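Local coordinates for N-acetylcysteine deacetylase (Bacillus subtilis, PDB 1YSJ), which probably removes the acetyl group from N-acetylcysteine to give cysteine and acetate, using two divalent metal ions, in the breakdown of S-(2-succino)cysteine, at residues Gly180-Val194 with Phe361-Trp373. The protein carries 1 engineered substitution. Sequence-based numbering, arbitrary orientation.
Sequences GMHNKPDLPVGTIGV and FFVWMGTNGTEEW. With NI (nickel (II) ion), chain C.
His182 meets Trp373 beside a nickel ion: its NE2 binds the metal at 2.2 Å, while CE1 lies over one face of the indole, offset toward the rim, with the ring planes at 56°. The other ring nitrogen, ND1, gives Asn183 O an almost straight hydrogen bond (178°) that lies in the imidazole plane and uses a carbonyl lone pair. A histidine suits the place because one nitrogen can hold metal while the other fixes the ring's rotation. Trp373 NE1 reaches the same Asn183 O at 3.0 Å, from above the carbonyl plane, so two donors grip this oxygen; a weak second bond goes to Asn183 OD1, whose amide stands nearly perpendicular to the indole and gives ND2 to the backbone O of Cys122, itself a nickel ligand. A leucine in place of Trp373 would probably leave Asn183 O with one donor fewer, OD1 without its weak one and the imidazole without the indole face against CE1.

Farther out, Lys184 bends at chi2 (74°) and lays CE over the Trp364 indole, 3.5 Å from Trp364 CE2, a CH-pi contact; its NZ then forms a salt bridge with Asp186 OD2. The long aliphatic chain thus packs on an aromatic while its charge is paired. On the other face of the sheet, Met181 SE lies 3.9 Å from Met365 CB; methionine's unbranched, pliable chain, here as selenomethionine, suits this apolar layer under helices 124-139 and 384-402.

Between these two layers runs the backbone ladder. Strand 361-366 pairs in parallel with 180-184, where His182 N bonds Val363 O at 2.9 Å, and antiparallel with 191-194. At Gly193, paired with Trp364, any CB would run into Trp364 CB, so glycine fits. His182 thus sits near the end of a central strand of the mixed sheet, where, with Cys122 and His124, it completes one nickel site of the dinuclear centre characteristic of M20 peptidases.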
ATOM      1  N   GLY A 180     -12.290 -37.270  11.071  1.00 45.06           N
ATOM      2  CA  GLY A 180     -11.869 -36.170  11.918  1.00 45.60           C
ATOM      3  C   GLY A 180     -13.042 -35.368  12.430  1.00 45.79           C
ATOM      4  O   GLY A 180     -14.179 -35.557  12.000  1.00 46.21           O
HETATM    5  N   MSE A 181     -12.759 -34.475  13.364  1.00 46.40           N
HETATM    6  CA  MSE A 181     -13.780 -33.608  13.900  1.00 49.74           C
HETATM    7  C   MSE A 181     -13.244 -32.199  14.033  1.00 46.26           C
HETATM    8  O   MSE A 181     -12.030 -31.978  14.071  1.00 43.29           O
HETATM    9  CB  MSE A 181     -14.247 -34.109  15.270  1.00 48.57           C
HETATM   10  CG  MSE A 181     -13.629 -33.372  16.453  1.00 53.34           C
HETATM   11 SE   MSE A 181     -13.986 -34.202  18.160  1.00 63.58          SE
HETATM   12  CE  MSE A 181     -12.436 -35.295  18.257  1.00 59.56           C
ATOM     13  N   HIS A 182     -14.166 -31.247  14.094  1.00 44.94           N
ATOM     14  CA  HIS A 182     -13.858 -29.973  14.697  1.00 44.03           C
ATOM     15  C   HIS A 182     -14.976 -29.596  15.654  1.00 43.88           C
ATOM     16  O   HIS A 182     -16.158 -29.745  15.331  1.00 43.51           O
ATOM     17  CB  HIS A 182     -13.640 -28.879  13.659  1.00 44.35           C
ATOM     18  CG  HIS A 182     -12.733 -27.792  14.138  1.00 46.43           C
ATOM     19  ND1 HIS A 182     -13.112 -26.874  15.095  1.00 42.97           N
ATOM     20  CD2 HIS A 182     -11.451 -27.497  13.818  1.00 42.77           C
ATOM     21  CE1 HIS A 182     -12.105 -26.054  15.338  1.00 44.08           C
ATOM     22  NE2 HIS A 182     -11.085 -26.410  14.575  1.00 46.16           N
ATOM     23  N   ASN A 183     -14.591 -29.125  16.836  1.00 42.08           N
ATOM     24  CA  ASN A 183     -15.549 -28.610  17.802  1.00 42.73           C
ATOM     25  C   ASN A 183     -16.359 -27.487  17.165  1.00 41.26           C
ATOM     26  O   ASN A 183     -15.835 -26.708  16.366  1.00 41.89           O
ATOM     27  CB  ASN A 183     -14.839 -28.130  19.075  1.00 42.74           C
ATOM     28  CG  ASN A 183     -14.043 -26.855  18.859  1.00 43.06           C
ATOM     29  OD1 ASN A 183     -14.580 -25.750  18.935  1.00 41.18           O
ATOM     30  ND2 ASN A 183     -12.758 -27.004  18.582  1.00 47.42           N
ATOM     31  N   LYS A 184     -17.640 -27.428  17.503  1.00 41.87           N
ATOM     32  CA  LYS A 184     -18.529 -26.412  16.971  1.00 41.17           C
ATOM     33  C   LYS A 184     -19.266 -25.765  18.140  1.00 41.62           C
ATOM     34  O   LYS A 184     -20.231 -26.333  18.655  1.00 43.34           O
ATOM     35  CB  LYS A 184     -19.500 -27.028  15.961  1.00 41.21           C
ATOM     36  CG  LYS A 184     -20.071 -26.050  14.929  1.00 42.23           C
ATOM     37  CD  LYS A 184     -19.021 -25.669  13.885  1.00 46.47           C
ATOM     38  CE  LYS A 184     -19.636 -24.974  12.680  1.00 42.85           C
ATOM     39  NZ  LYS A 184     -20.027 -23.579  12.971  1.00 51.59           N
ATOM     40  N   PRO A 185     -18.795 -24.581  18.576  1.00 42.25           N
ATOM     41  CA  PRO A 185     -19.319 -23.898  19.770  1.00 42.46           C
ATOM     42  C   PRO A 185     -20.816 -23.588  19.733  1.00 42.85           C
ATOM     43  O   PRO A 185     -21.447 -23.515  20.790  1.00 42.45           O
ATOM     44  CB  PRO A 185     -18.500 -22.597  19.831  1.00 42.49           C
ATOM     45  CG  PRO A 185     -17.872 -22.452  18.478  1.00 43.17           C
ATOM     46  CD  PRO A 185     -17.687 -23.830  17.955  1.00 41.47           C
ATOM     47  N   ASP A 186     -21.372 -23.419  18.534  1.00 44.04           N
ATOM     48  CA  ASP A 186     -22.783 -23.054  18.369  1.00 45.22           C
ATOM     49  C   ASP A 186     -23.740 -24.248  18.441  1.00 44.58           C
ATOM     50  O   ASP A 186     -24.959 -24.072  18.473  1.00 44.13           O
ATOM     51  CB  ASP A 186     -22.998 -22.276  17.064  1.00 46.47           C
ATOM     52  CG  ASP A 186     -22.390 -22.971  15.860  1.00 51.85           C
ATOM     53  OD1 ASP A 186     -23.157 -23.433  14.990  1.00 55.20           O
ATOM     54  OD2 ASP A 186     -21.142 -23.059  15.786  1.00 60.69           O
ATOM     55  N   LEU A 187     -23.184 -25.458  18.460  1.00 44.34           N
ATOM     56  CA  LEU A 187     -23.982 -26.680  18.584  1.00 42.71           C
ATOM     57  C   LEU A 187     -23.973 -27.195  20.025  1.00 41.36           C
ATOM     58  O   LEU A 187     -23.003 -26.983  20.749  1.00 40.98           O
ATOM     59  CB  LEU A 187     -23.475 -27.759  17.617  1.00 42.39           C
ATOM     60  CG  LEU A 187     -23.694 -27.553  16.117  1.00 42.59           C
ATOM     61  CD1 LEU A 187     -23.057 -28.686  15.338  1.00 43.24           C
ATOM     62  CD2 LEU A 187     -25.181 -27.428  15.768  1.00 45.76           C
ATOM     63  N   PRO A 188     -25.055 -27.872  20.449  1.00 41.09           N
ATOM     64  CA  PRO A 188     -25.090 -28.343  21.833  1.00 41.94           C
ATOM     65  C   PRO A 188     -24.326 -29.651  22.044  1.00 42.13           C
ATOM     66  O   PRO A 188     -24.055 -30.373  21.085  1.00 41.17           O
ATOM     67  CB  PRO A 188     -26.588 -28.542  22.096  1.00 41.25           C
ATOM     68  CG  PRO A 188     -27.177 -28.842  20.761  1.00 39.93           C
ATOM     69  CD  PRO A 188     -26.282 -28.231  19.709  1.00 41.46           C
ATOM     70  N   VAL A 189     -23.987 -29.935  23.299  1.00 43.48           N
ATOM     71  CA  VAL A 189     -23.335 -31.187  23.687  1.00 44.21           C
ATOM     72  C   VAL A 189     -24.249 -32.376  23.383  1.00 43.71           C
ATOM     73  O   VAL A 189     -25.441 -32.354  23.709  1.00 44.01           O
ATOM     74  CB  VAL A 189     -22.952 -31.174  25.195  1.00 45.02           C
ATOM     75  CG1 VAL A 189     -22.388 -32.526  25.642  1.00 46.35           C
ATOM     76  CG2 VAL A 189     -21.954 -30.064  25.481  1.00 43.58           C
ATOM     77  N   GLY A 190     -23.680 -33.402  22.753  1.00 42.59           N
ATOM     78  CA  GLY A 190     -24.432 -34.589  22.357  1.00 40.80           C
ATOM     79  C   GLY A 190     -24.857 -34.553  20.899  1.00 40.26           C
ATOM     80  O   GLY A 190     -25.468 -35.500  20.402  1.00 39.85           O
ATOM     81  N   THR A 191     -24.529 -33.456  20.220  1.00 39.52           N
ATOM     82  CA  THR A 191     -24.893 -33.256  18.822  1.00 39.61           C
ATOM     83  C   THR A 191     -23.668 -33.275  17.900  1.00 40.72           C
ATOM     84  O   THR A 191     -22.669 -32.604  18.159  1.00 40.82           O
ATOM     85  CB  THR A 191     -25.698 -31.951  18.635  1.00 39.32           C
ATOM     86  OG1 THR A 191     -26.879 -32.003  19.445  1.00 37.09           O
ATOM     87  CG2 THR A 191     -26.107 -31.761  17.180  1.00 39.09           C
ATOM     88  N   ILE A 192     -23.773 -34.059  16.828  1.00 41.91           N
ATOM     89  CA  ILE A 192     -22.731 -34.205  15.813  1.00 39.87           C
ATOM     90  C   ILE A 192     -23.258 -33.649  14.478  1.00 40.90           C
ATOM     91  O   ILE A 192     -24.349 -34.013  14.032  1.00 40.86           O
ATOM     92  CB  ILE A 192     -22.288 -35.700  15.672  1.00 40.18           C
ATOM     93  CG1 ILE A 192     -21.598 -36.196  16.953  1.00 40.14           C
ATOM     94  CG2 ILE A 192     -21.334 -35.901  14.498  1.00 39.33           C
ATOM     95  CD1 ILE A 192     -22.500 -36.919  17.936  1.00 32.85           C
ATOM     96  N   GLY A 193     -22.491 -32.749  13.863  1.00 41.07           N
ATOM     97  CA  GLY A 193     -22.873 -32.123  12.593  1.00 41.35           C
ATOM     98  C   GLY A 193     -22.432 -32.949  11.400  1.00 41.91           C
ATOM     99  O   GLY A 193     -21.244 -33.223  11.235  1.00 43.33           O
ATOM    100  N   VAL A 194     -23.390 -33.329  10.558  1.00 41.76           N
ATOM    101  CA  VAL A 194     -23.162 -34.316   9.503  1.00 42.26           C
ATOM    102  C   VAL A 194     -23.693 -33.870   8.131  1.00 41.71           C
ATOM    103  O   VAL A 194     -24.880 -33.565   7.989  1.00 42.76           O
ATOM    104  CB  VAL A 194     -23.793 -35.694   9.901  1.00 41.72           C
ATOM    105  CG1 VAL A 194     -23.779 -36.669   8.739  1.00 42.80           C
ATOM    106  CG2 VAL A 194     -23.070 -36.304  11.101  1.00 42.87           C
ATOM    107  N   PHE A 361     -14.306 -38.461   6.056  1.00 44.42           N
ATOM    108  CA  PHE A 361     -15.462 -37.796   6.643  1.00 43.71           C
ATOM    109  C   PHE A 361     -15.073 -36.930   7.846  1.00 43.26           C
ATOM    110  O   PHE A 361     -14.414 -37.392   8.777  1.00 43.44           O
ATOM    111  CB  PHE A 361     -16.530 -38.819   7.038  1.00 43.35           C
ATOM    112  CG  PHE A 361     -17.933 -38.309   6.901  1.00 44.02           C
ATOM    113  CD1 PHE A 361     -18.619 -38.440   5.694  1.00 42.82           C
ATOM    114  CD2 PHE A 361     -18.572 -37.694   7.972  1.00 45.96           C
ATOM    115  CE1 PHE A 361     -19.920 -37.969   5.555  1.00 41.02           C
ATOM    116  CE2 PHE A 361     -19.881 -37.214   7.841  1.00 45.42           C
ATOM    117  CZ  PHE A 361     -20.552 -37.352   6.632  1.00 43.04           C
ATOM    118  N   PHE A 362     -15.508 -35.675   7.816  1.00 42.44           N
ATOM    119  CA  PHE A 362     -15.191 -34.701   8.847  1.00 41.72           C
ATOM    120  C   PHE A 362     -16.490 -34.171   9.446  1.00 41.06           C
ATOM    121  O   PHE A 362     -17.371 -33.709   8.718  1.00 41.10           O
ATOM    122  CB  PHE A 362     -14.386 -33.561   8.217  1.00 43.38           C
ATOM    123  CG  PHE A 362     -13.692 -32.665   9.208  1.00 42.26           C
ATOM    124  CD1 PHE A 362     -12.500 -33.060   9.810  1.00 46.07           C
ATOM    125  CD2 PHE A 362     -14.208 -31.407   9.504  1.00 44.54           C
ATOM    126  CE1 PHE A 362     -11.841 -32.221  10.712  1.00 47.30           C
ATOM    127  CE2 PHE A 362     -13.561 -30.558  10.404  1.00 46.77           C
ATOM    128  CZ  PHE A 362     -12.376 -30.964  11.006  1.00 47.69           C
ATOM    129  N   VAL A 363     -16.613 -34.236  10.767  1.00 40.48           N
ATOM    130  CA  VAL A 363     -17.857 -33.830  11.433  1.00 40.49           C
ATOM    131  C   VAL A 363     -17.692 -32.654  12.402  1.00 41.50           C
ATOM    132  O   VAL A 363     -16.595 -32.408  12.917  1.00 39.64           O
ATOM    133  CB  VAL A 363     -18.530 -35.014  12.183  1.00 40.13           C
ATOM    134  CG1 VAL A 363     -18.944 -36.101  11.211  1.00 38.52           C
ATOM    135  CG2 VAL A 363     -17.617 -35.575  13.278  1.00 37.94           C
ATOM    136  N   TRP A 364     -18.792 -31.936  12.640  1.00 41.92           N
ATOM    137  CA  TRP A 364     -18.850 -30.950  13.716  1.00 42.28           C
ATOM    138  C   TRP A 364     -19.145 -31.659  15.032  1.00 42.75           C
ATOM    139  O   TRP A 364     -20.060 -32.480  15.107  1.00 43.24           O
ATOM    140  CB  TRP A 364     -19.940 -29.899  13.477  1.00 41.08           C
ATOM    141  CG  TRP A 364     -19.809 -29.014  12.252  1.00 44.16           C
ATOM    142  CD1 TRP A 364     -20.834 -28.577  11.455  1.00 43.28           C
ATOM    143  CD2 TRP A 364     -18.608 -28.435  11.704  1.00 43.78           C
ATOM    144  NE1 TRP A 364     -20.350 -27.776  10.448  1.00 44.15           N
ATOM    145  CE2 TRP A 364     -18.990 -27.674  10.573  1.00 43.78           C
ATOM    146  CE3 TRP A 364     -17.253 -28.489  12.054  1.00 40.40           C
ATOM    147  CZ2 TRP A 364     -18.066 -26.968   9.793  1.00 39.80           C
ATOM    148  CZ3 TRP A 364     -16.332 -27.792  11.273  1.00 43.03           C
ATOM    149  CH2 TRP A 364     -16.746 -27.042  10.155  1.00 42.90           C
HETATM  150  N   MSE A 365     -18.373 -31.340  16.066  1.00 42.99           N
HETATM  151  CA  MSE A 365     -18.657 -31.825  17.410  1.00 43.43           C
HETATM  152  C   MSE A 365     -19.237 -30.683  18.247  1.00 43.43           C
HETATM  153  O   MSE A 365     -18.536 -29.717  18.556  1.00 43.65           O
HETATM  154  CB  MSE A 365     -17.383 -32.383  18.053  1.00 45.05           C
HETATM  155  CG  MSE A 365     -17.587 -33.120  19.387  1.00 46.34           C
HETATM  156 SE   MSE A 365     -18.818 -34.652  19.312  1.00 55.83          SE
HETATM  157  CE  MSE A 365     -17.971 -35.715  17.856  1.00 43.06           C
ATOM    158  N   GLY A 366     -20.516 -30.789  18.598  1.00 42.03           N
ATOM    159  CA  GLY A 366     -21.168 -29.792  19.445  1.00 41.29           C
ATOM    160  C   GLY A 366     -20.458 -29.656  20.780  1.00 42.37           C
ATOM    161  O   GLY A 366     -20.176 -30.657  21.438  1.00 41.94           O
ATOM    162  N   THR A 367     -20.149 -28.423  21.172  1.00 42.88           N
ATOM    163  CA  THR A 367     -19.434 -28.182  22.431  1.00 44.76           C
ATOM    164  C   THR A 367     -20.045 -27.083  23.293  1.00 44.58           C
ATOM    165  O   THR A 367     -19.482 -26.730  24.324  1.00 46.20           O
ATOM    166  CB  THR A 367     -17.929 -27.867  22.212  1.00 44.84           C
ATOM    167  OG1 THR A 367     -17.789 -26.829  21.234  1.00 47.77           O
ATOM    168  CG2 THR A 367     -17.162 -29.113  21.763  1.00 40.56           C
ATOM    169  N   ASN A 368     -21.190 -26.546  22.871  1.00 45.01           N
ATOM    170  CA  ASN A 368     -21.903 -25.527  23.638  1.00 44.41           C
ATOM    171  C   ASN A 368     -20.957 -24.435  24.161  1.00 44.90           C
ATOM    172  O   ASN A 368     -20.818 -24.237  25.372  1.00 45.22           O
ATOM    173  CB  ASN A 368     -22.704 -26.188  24.775  1.00 43.82           C
ATOM    174  CG  ASN A 368     -23.458 -25.185  25.645  1.00 44.32           C
ATOM    175  OD1 ASN A 368     -23.414 -25.269  26.874  1.00 40.03           O
ATOM    176  ND2 ASN A 368     -24.150 -24.237  25.013  1.00 42.37           N
ATOM    177  N   GLY A 369     -20.299 -23.748  23.227  1.00 44.97           N
ATOM    178  CA  GLY A 369     -19.350 -22.682  23.550  1.00 46.17           C
ATOM    179  C   GLY A 369     -19.996 -21.316  23.675  1.00 47.86           C
ATOM    180  O   GLY A 369     -21.218 -21.184  23.572  1.00 48.35           O
ATOM    181  N   THR A 370     -19.168 -20.296  23.896  1.00 49.83           N
ATOM    182  CA  THR A 370     -19.640 -18.920  24.098  1.00 51.36           C
ATOM    183  C   THR A 370     -19.103 -17.977  23.027  1.00 51.99           C
ATOM    184  O   THR A 370     -19.761 -17.000  22.659  1.00 53.09           O
ATOM    185  CB  THR A 370     -19.212 -18.365  25.473  1.00 51.66           C
ATOM    186  OG1 THR A 370     -17.793 -18.527  25.631  1.00 54.13           O
ATOM    187  CG2 THR A 370     -19.947 -19.080  26.602  1.00 47.17           C
ATOM    188  N   GLU A 371     -17.893 -18.263  22.554  1.00 52.09           N
ATOM    189  CA  GLU A 371     -17.248 -17.467  21.517  1.00 51.62           C
ATOM    190  C   GLU A 371     -16.876 -18.347  20.325  1.00 51.28           C
ATOM    191  O   GLU A 371     -16.821 -19.578  20.435  1.00 49.63           O
ATOM    192  CB  GLU A 371     -15.996 -16.770  22.066  1.00 51.93           C
ATOM    193  CG  GLU A 371     -16.203 -15.953  23.349  1.00 53.61           C
ATOM    194  CD  GLU A 371     -16.962 -14.643  23.138  1.00 58.96           C
ATOM    195  OE1 GLU A 371     -17.456 -14.083  24.142  1.00 61.28           O
ATOM    196  OE2 GLU A 371     -17.064 -14.169  21.985  1.00 58.44           O
ATOM    197  N   GLU A 372     -16.621 -17.712  19.187  1.00 50.71           N
ATOM    198  CA  GLU A 372     -16.199 -18.435  17.995  1.00 52.79           C
ATOM    199  C   GLU A 372     -14.704 -18.774  18.048  1.00 50.49           C
ATOM    200  O   GLU A 372     -13.965 -18.254  18.898  1.00 47.96           O
ATOM    201  CB  GLU A 372     -16.563 -17.653  16.726  1.00 52.89           C
ATOM    202  CG  GLU A 372     -16.002 -16.243  16.639  1.00 57.95           C
ATOM    203  CD  GLU A 372     -16.569 -15.457  15.462  1.00 59.12           C
ATOM    204  OE1 GLU A 372     -17.795 -15.536  15.219  1.00 63.48           O
ATOM    205  OE2 GLU A 372     -15.786 -14.755  14.784  1.00 65.20           O
ATOM    206  N   TRP A 373     -14.268 -19.655  17.149  1.00 48.02           N
ATOM    207  CA  TRP A 373     -12.863 -20.051  17.085  1.00 47.66           C
ATOM    208  C   TRP A 373     -11.937 -18.830  17.061  1.00 46.79           C
ATOM    209  O   TRP A 373     -12.249 -17.816  16.423  1.00 45.55           O
ATOM    210  CB  TRP A 373     -12.597 -20.931  15.860  1.00 48.68           C
ATOM    211  CG  TRP A 373     -13.477 -22.155  15.743  1.00 48.90           C
ATOM    212  CD1 TRP A 373     -13.917 -22.960  16.759  1.00 48.27           C
ATOM    213  CD2 TRP A 373     -13.996 -22.721  14.533  1.00 49.79           C
ATOM    214  NE1 TRP A 373     -14.689 -23.984  16.256  1.00 45.88           N
ATOM    215  CE2 TRP A 373     -14.752 -23.863  14.894  1.00 48.26           C
ATOM    216  CE3 TRP A 373     -13.895 -22.377  13.179  1.00 48.68           C
ATOM    217  CZ2 TRP A 373     -15.404 -24.661  13.947  1.00 49.80           C
ATOM    218  CZ3 TRP A 373     -14.545 -23.172  12.238  1.00 50.97           C
ATOM    219  CH2 TRP A 373     -15.291 -24.301  12.629  1.00 49.74           C
TER
HETATM  220 NI    NI C 381      -9.002 -25.723  14.696  1.00 35.06          NI
HETATM  221  O   HOH W   1     -16.131 -24.973  21.526  1.00 48.20           O
HETATM  222  O   HOH W   2     -23.915 -22.819  22.311  1.00 50.92           O
HETATM  223  O   HOH W   3     -21.281 -33.102  20.872  1.00 32.53           O
HETATM  224  O   HOH W   4     -20.108 -33.329   8.513  1.00 37.83           O
HETATM  225  O   HOH W   5      -8.614 -24.747  13.133  1.00 39.70           O
HETATM  226  O   HOH W   6      -8.469 -27.443  13.307  0.50 29.47           O